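Local coordinates for protein-glutamine gamma-glutamyltransferase 2 (Pagrus major, PDB 1G0D) that probably catalyses calcium-dependent cross-linking of proteins, joining peptide-bound glutamine to lysine or other primary amines, at residues G106-A111 with F130-N135; E336-R341 with D349-L354. All blocks are in the same frame, centred on the assembly; numbering follows the deposited sequence.

Interaction 1. Residues G106-A111 with F130-N135; sequences GHYRLA and FHMLFN
The imidazoles of H107 and H131 lie one over the other in an offset stack. Their centroids are 3.9 Å apart and their planes are 12° from parallel. At H107, chi1 of -168° places CG opposite the backbone N and lays the ring over that of H131. On the other face of the sheet, Y108 CB sits above the F130 ring, 3.7 Å from the ring centroid, in a CH-pi contact. The two rings beyond it are nearly parallel but slid apart and barely overlap. Further along, Y108 CE1 packs on M132 CB at 3.7 Å, and L110 CB approaches the edge of F130. Four backbone bonds fix this register. G106 and M132 bond to each other in both directions, and so do Y108 and F130; Y108 N to F130 O is 2.7 Å. H107 and H131 form the non-hydrogen-bonded pair between them. An alanine at H131 would remove its imidazole and is likely to leave H107 without its stacking partner, held by the hydrogen bond between NE2 and S129 OG. Outside the pair, Y108 OH bonds to V104 O, F40 meets the F130 ring, and L60 and L62 of strand 55-62 pack on the Y108 and F130 face. The arrangement is an antiparallel beta hairpin, strands 106-115 and 121-133, in the N-terminal beta-sandwich domain of transglutaminases.

Interaction 2. Residues E336-R341 with D349-L354; sequences ESWMSR and DGWQVL. With SO4 (sulfate ion), chain B.
W338 turns the edge of its six-membered ring onto a face of W351, with the planes at 84°. W338 CE3 comes to 3.4 Å from W351 CE2. G350 CA sits almost directly over the W338 six-membered ring, 3.7 Å from its centroid. The other face of W351 carries E336 OE1, which is also in a salt bridge with R291. The M339 and Q352 face is tightly packed too. Q352 CG packs on M339 CG at 3.6 Å. The Q352 amide is gripped at both ends: R341 NH2 gives OE1 a 2.7 Å bond within the guanidinium plane, and NE2 gives G350 O one of 2.8 Å. M339 N reaches G350 O from the opposite face of that carbonyl. R341 bends at chi2 and chi3 to bring its head back to Q352, and D343 pairs with its charge. The solvent side is looser. Exposed D349 takes R341 N on OD2 at 3.0 Å, from above the carboxylate plane. W351 NE1, at the edge of a partly exposed ring, bonds to a sulfate ion, probably from the crystallisation liquor, at 3.1 Å from NE1 to O2. R291 NH1 also binds this ion, so indole and arginine together make a spot that could attract anions.

Both interactions are antiparallel hairpin contacts, but they belong to different parts of the chain. Interaction 1 is in the N-terminal beta-sandwich, away from the annotated sites. Interaction 2 is in the catalytic core. Their centres are 24 Å apart, and their nearest atoms are about 8 Å apart without touching. I288 lies between them: the side chains of F134 and S337 both touch it. Interaction 2 is close to the catalytic triad of C272, H332 and D355. Its two strands carry H332 and D355, and the V353 side chain is about 5 Å from that of D355. On the same face, the W351 side chain is about 8 Å from that of E434, a probable calcium ligand.

Interaction 1. Residues G106-A111 with F130-N135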
loop_
_atom_site.group_PDB
_atom_site.type_symbol
_atom_site.label_atom_id
_atom_site.label_comp_id
_atom_site.label_asym_id
_atom_site.label_seq_id
_atom_site.Cartn_x
_atom_site.Cartn_y
_atom_site.Cartn_z
ATOM N N GLY A 106 -3.955 2.498 -22.550
ATOM C CA GLY A 106 -4.142 3.909 -22.788
ATOM C C GLY A 106 -5.498 4.224 -23.340
ATOM O O GLY A 106 -6.348 3.336 -23.459
ATOM N N HIS A 107 -5.710 5.491 -23.669
ATOM C CA HIS A 107 -6.982 5.927 -24.222
ATOM C C HIS A 107 -6.846 6.034 -25.717
ATOM O O HIS A 107 -6.244 6.975 -26.198
ATOM C CB HIS A 107 -7.352 7.289 -23.657
ATOM C CG HIS A 107 -8.759 7.697 -23.945
ATOM N ND1 HIS A 107 -9.130 9.011 -24.114
ATOM C CD2 HIS A 107 -9.881 6.963 -24.116
ATOM C CE1 HIS A 107 -10.418 9.068 -24.382
ATOM N NE2 HIS A 107 -10.898 7.840 -24.388
ATOM N N TYR A 108 -7.418 5.075 -26.438
ATOM C CA TYR A 108 -7.342 5.034 -27.888
ATOM C C TYR A 108 -8.509 5.746 -28.522
ATOM O O TYR A 108 -9.563 5.867 -27.913
ATOM C CB TYR A 108 -7.380 3.587 -28.371
ATOM C CG TYR A 108 -6.129 2.794 -28.100
ATOM C CD1 TYR A 108 -5.918 2.202 -26.848
ATOM C CD2 TYR A 108 -5.178 2.593 -29.094
ATOM C CE1 TYR A 108 -4.790 1.414 -26.587
ATOM C CE2 TYR A 108 -4.043 1.809 -28.847
ATOM C CZ TYR A 108 -3.864 1.216 -27.582
ATOM O OH TYR A 108 -2.781 0.404 -27.309
ATOM N N ARG A 109 -8.332 6.213 -29.751
ATOM C CA ARG A 109 -9.432 6.850 -30.454
ATOM C C ARG A 109 -9.456 6.090 -31.744
ATOM O O ARG A 109 -8.456 6.029 -32.438
ATOM C CB ARG A 109 -9.180 8.340 -30.698
ATOM C CG ARG A 109 -10.040 9.282 -29.770
ATOM C CD ARG A 109 -9.258 9.912 -28.561
ATOM N NE ARG A 109 -7.944 10.430 -28.978
ATOM C CZ ARG A 109 -6.806 10.334 -28.282
ATOM N NH1 ARG A 109 -6.783 9.739 -27.091
ATOM N NH2 ARG A 109 -5.666 10.769 -28.821
ATOM N N LEU A 110 -10.602 5.483 -32.046
ATOM C CA LEU A 110 -10.767 4.657 -33.243
ATOM C C LEU A 110 -11.376 5.320 -34.450
ATOM O O LEU A 110 -12.507 5.810 -34.404
ATOM C CB LEU A 110 -11.627 3.425 -32.932
ATOM C CG LEU A 110 -11.347 2.064 -33.603
ATOM C CD1 LEU A 110 -12.601 1.516 -34.209
ATOM C CD2 LEU A 110 -10.315 2.189 -34.648
ATOM N N ALA A 111 -10.639 5.261 -35.550
ATOM C CA ALA A 111 -11.101 5.821 -36.794
ATOM C C ALA A 111 -11.443 4.731 -37.812
ATOM O O ALA A 111 -10.543 4.089 -38.352
ATOM C CB ALA A 111 -10.043 6.734 -37.359
ATOM N N PHE A 130 -11.769 4.559 -26.508
ATOM C CA PHE A 130 -11.891 3.503 -25.524
ATOM C C PHE A 130 -10.578 3.436 -24.728
ATOM O O PHE A 130 -9.559 4.017 -25.139
ATOM C CB PHE A 130 -12.243 2.153 -26.212
ATOM C CG PHE A 130 -11.178 1.621 -27.157
ATOM C CD1 PHE A 130 -10.079 0.888 -26.670
ATOM C CD2 PHE A 130 -11.256 1.869 -28.524
ATOM C CE1 PHE A 130 -9.088 0.428 -27.519
ATOM C CE2 PHE A 130 -10.261 1.409 -29.373
ATOM C CZ PHE A 130 -9.177 0.689 -28.869
ATOM N N HIS A 131 -10.608 2.768 -23.582
ATOM C CA HIS A 131 -9.425 2.635 -22.758
ATOM C C HIS A 131 -8.960 1.200 -22.721
ATOM O O HIS A 131 -9.760 0.281 -22.764
ATOM C CB HIS A 131 -9.733 3.088 -21.356
ATOM C CG HIS A 131 -9.814 4.568 -21.208
ATOM N ND1 HIS A 131 -10.998 5.261 -21.324
ATOM C CD2 HIS A 131 -8.870 5.484 -20.901
ATOM C CE1 HIS A 131 -10.779 6.541 -21.093
ATOM N NE2 HIS A 131 -9.495 6.703 -20.834
ATOM N N MET A 132 -7.661 1.007 -22.627
ATOM C CA MET A 132 -7.104 -0.330 -22.599
ATOM C C MET A 132 -6.264 -0.549 -21.337
ATOM O O MET A 132 -5.357 0.232 -21.046
ATOM C CB MET A 132 -6.244 -0.539 -23.836
ATOM C CG MET A 132 -5.533 -1.866 -23.852
ATOM S SD MET A 132 -6.540 -3.151 -24.620
ATOM C CE MET A 132 -6.498 -2.653 -26.331
ATOM N N LEU A 133 -6.573 -1.616 -20.607
ATOM C CA LEU A 133 -5.892 -1.994 -19.363
ATOM C C LEU A 133 -5.096 -3.319 -19.514
ATOM O O LEU A 133 -5.152 -3.980 -20.540
ATOM C CB LEU A 133 -6.932 -2.181 -18.248
ATOM C CG LEU A 133 -7.774 -1.039 -17.666
ATOM C CD1 LEU A 133 -7.466 0.297 -18.288
ATOM C CD2 LEU A 133 -9.178 -1.403 -17.848
ATOM N N PHE A 134 -4.367 -3.699 -18.470
ATOM C CA PHE A 134 -3.584 -4.926 -18.466
ATOM C C PHE A 134 -4.596 -6.079 -18.322
ATOM O O PHE A 134 -5.669 -5.896 -17.763
ATOM C CB PHE A 134 -2.611 -4.903 -17.271
ATOM C CG PHE A 134 -1.373 -4.078 -17.513
ATOM C CD1 PHE A 134 -1.216 -2.829 -16.914
ATOM C CD2 PHE A 134 -0.387 -4.519 -18.383
ATOM C CE1 PHE A 134 -0.097 -2.032 -17.194
ATOM C CE2 PHE A 134 0.739 -3.728 -18.670
ATOM C CZ PHE A 134 0.882 -2.492 -18.082
ATOM N N ASN A 135 -4.249 -7.271 -18.804
ATOM C CA ASN A 135 -5.152 -8.419 -18.752
ATOM C C ASN A 135 -4.532 -9.640 -18.100
ATOM O O ASN A 135 -3.986 -10.494 -18.796
ATOM C CB ASN A 135 -5.546 -8.807 -20.165
ATOM C CG ASN A 135 -6.855 -9.512 -20.211
ATOM O OD1 ASN A 135 -7.370 -9.928 -19.176
ATOM N ND2 ASN A 135 -7.424 -9.657 -21.400
#

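Interaction 2. Residues E336-R341 with D349-L354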
loop_
_atom_site.group_PDB
_atom_site.type_symbol
_atom_site.label_atom_id
_atom_site.label_comp_id
_atom_site.label_asym_id
_atom_site.label_seq_id
_atom_site.Cartn_x
_atom_site.Cartn_y
_atom_site.Cartn_z
ATOM N N GLU A 336 3.449 -5.523 -3.564
ATOM C CA GLU A 336 3.972 -6.607 -4.402
ATOM C C GLU A 336 3.095 -6.623 -5.663
ATOM O O GLU A 336 1.867 -6.599 -5.540
ATOM C CB GLU A 336 3.816 -7.940 -3.681
ATOM C CG GLU A 336 5.109 -8.644 -3.330
ATOM C CD GLU A 336 4.875 -9.797 -2.394
ATOM O OE1 GLU A 336 3.852 -10.502 -2.524
ATOM O OE2 GLU A 336 5.706 -10.008 -1.502
ATOM N N SER A 337 3.692 -6.633 -6.856
ATOM C CA SER A 337 2.900 -6.679 -8.100
ATOM C C SER A 337 3.274 -7.926 -8.894
ATOM O O SER A 337 4.435 -8.261 -9.006
ATOM C CB SER A 337 3.153 -5.455 -8.990
ATOM O OG SER A 337 2.515 -4.294 -8.495
ATOM N N TRP A 338 2.287 -8.596 -9.462
ATOM C CA TRP A 338 2.524 -9.806 -10.243
ATOM C C TRP A 338 2.805 -9.503 -11.685
ATOM O O TRP A 338 2.026 -8.840 -12.332
ATOM C CB TRP A 338 1.306 -10.726 -10.215
ATOM C CG TRP A 338 1.575 -12.063 -10.817
ATOM C CD1 TRP A 338 1.435 -12.434 -12.141
ATOM C CD2 TRP A 338 2.062 -13.225 -10.129
ATOM N NE1 TRP A 338 1.801 -13.759 -12.304
ATOM C CE2 TRP A 338 2.190 -14.262 -11.077
ATOM C CE3 TRP A 338 2.406 -13.493 -8.792
ATOM C CZ2 TRP A 338 2.649 -15.538 -10.728
ATOM C CZ3 TRP A 338 2.861 -14.766 -8.447
ATOM C CH2 TRP A 338 2.979 -15.766 -9.407
ATOM N N MET A 339 3.914 -10.017 -12.187
ATOM C CA MET A 339 4.289 -9.841 -13.584
ATOM C C MET A 339 5.507 -10.723 -13.880
ATOM O O MET A 339 6.243 -11.103 -12.969
ATOM C CB MET A 339 4.658 -8.400 -13.848
ATOM C CG MET A 339 5.964 -7.952 -13.207
ATOM S SD MET A 339 6.073 -6.157 -13.320
ATOM C CE MET A 339 5.016 -5.690 -12.101
ATOM N N SER A 340 5.694 -11.071 -15.144
ATOM C CA SER A 340 6.836 -11.847 -15.542
ATOM C C SER A 340 7.955 -10.857 -15.905
ATOM O O SER A 340 7.710 -9.763 -16.442
ATOM C CB SER A 340 6.468 -12.716 -16.729
ATOM O OG SER A 340 6.415 -11.940 -17.900
ATOM N N ARG A 341 9.187 -11.245 -15.617
ATOM C CA ARG A 341 10.331 -10.371 -15.857
ATOM C C ARG A 341 11.165 -10.820 -17.022
ATOM O O ARG A 341 12.217 -11.437 -16.864
ATOM C CB ARG A 341 11.228 -10.287 -14.608
ATOM C CG ARG A 341 10.572 -9.671 -13.404
ATOM C CD ARG A 341 10.123 -8.236 -13.668
ATOM N NE ARG A 341 11.216 -7.320 -13.985
ATOM C CZ ARG A 341 12.032 -6.764 -13.089
ATOM N NH1 ARG A 341 12.996 -5.940 -13.484
ATOM N NH2 ARG A 341 11.893 -7.040 -11.808
ATOM N N ASP A 349 10.325 -14.372 -12.228
ATOM C CA ASP A 349 8.929 -14.104 -12.558
ATOM C C ASP A 349 8.069 -14.138 -11.326
ATOM O O ASP A 349 8.420 -14.765 -10.361
ATOM C CB ASP A 349 8.405 -15.192 -13.474
ATOM C CG ASP A 349 8.826 -15.037 -14.905
ATOM O OD1 ASP A 349 8.275 -15.819 -15.698
ATOM O OD2 ASP A 349 9.672 -14.180 -15.252
ATOM N N GLY A 350 6.909 -13.523 -11.361
ATOM C CA GLY A 350 6.079 -13.620 -10.183
ATOM C C GLY A 350 5.994 -12.291 -9.505
ATOM O O GLY A 350 6.084 -11.253 -10.175
ATOM N N TRP A 351 5.816 -12.322 -8.183
ATOM C CA TRP A 351 5.679 -11.099 -7.387
ATOM C C TRP A 351 6.943 -10.229 -7.361
ATOM O O TRP A 351 8.044 -10.725 -7.134
ATOM C CB TRP A 351 5.297 -11.440 -5.941
ATOM C CG TRP A 351 3.979 -12.093 -5.752
ATOM C CD1 TRP A 351 3.759 -13.387 -5.410
ATOM C CD2 TRP A 351 2.684 -11.485 -5.898
ATOM N NE1 TRP A 351 2.400 -13.634 -5.336
ATOM C CE2 TRP A 351 1.728 -12.488 -5.627
ATOM C CE3 TRP A 351 2.250 -10.202 -6.228
ATOM C CZ2 TRP A 351 0.357 -12.235 -5.681
ATOM C CZ3 TRP A 351 0.887 -9.954 -6.277
ATOM C CH2 TRP A 351 -0.045 -10.971 -6.004
ATOM N N GLN A 352 6.763 -8.925 -7.557
ATOM C CA GLN A 352 7.856 -7.963 -7.545
ATOM C C GLN A 352 7.547 -6.943 -6.494
ATOM O O GLN A 352 6.415 -6.526 -6.346
ATOM C CB GLN A 352 7.957 -7.271 -8.889
ATOM C CG GLN A 352 7.714 -8.217 -10.031
ATOM C CD GLN A 352 8.920 -9.028 -10.344
ATOM O OE1 GLN A 352 10.013 -8.496 -10.463
ATOM N NE2 GLN A 352 8.740 -10.321 -10.487
ATOM N N VAL A 353 8.560 -6.547 -5.747
ATOM C CA VAL A 353 8.394 -5.560 -4.704
ATOM C C VAL A 353 8.546 -4.173 -5.282
ATOM O O VAL A 353 9.520 -3.894 -5.934
ATOM C CB VAL A 353 9.462 -5.755 -3.584
ATOM C CG1 VAL A 353 9.493 -4.555 -2.653
ATOM C CG2 VAL A 353 9.164 -6.991 -2.795
ATOM N N LEU A 354 7.547 -3.324 -5.056
ATOM C CA LEU A 354 7.535 -1.919 -5.491
ATOM C C LEU A 354 7.366 -1.083 -4.184
ATOM O O LEU A 354 6.317 -1.128 -3.521
ATOM C CB LEU A 354 6.334 -1.670 -6.408
ATOM C CG LEU A 354 6.458 -1.572 -7.923
ATOM C CD1 LEU A 354 7.848 -1.807 -8.328
ATOM C CD2 LEU A 354 5.575 -2.559 -8.583
HETATM S S SO4 B . 1.250 -16.385 -3.117
HETATM O O1 SO4 B . 2.600 -16.124 -3.275
HETATM O O2 SO4 B . 0.583 -15.945 -4.284
HETATM O O3 SO4 B . 1.215 -17.776 -3.143
HETATM O O4 SO4 B . 0.798 -15.892 -1.845
#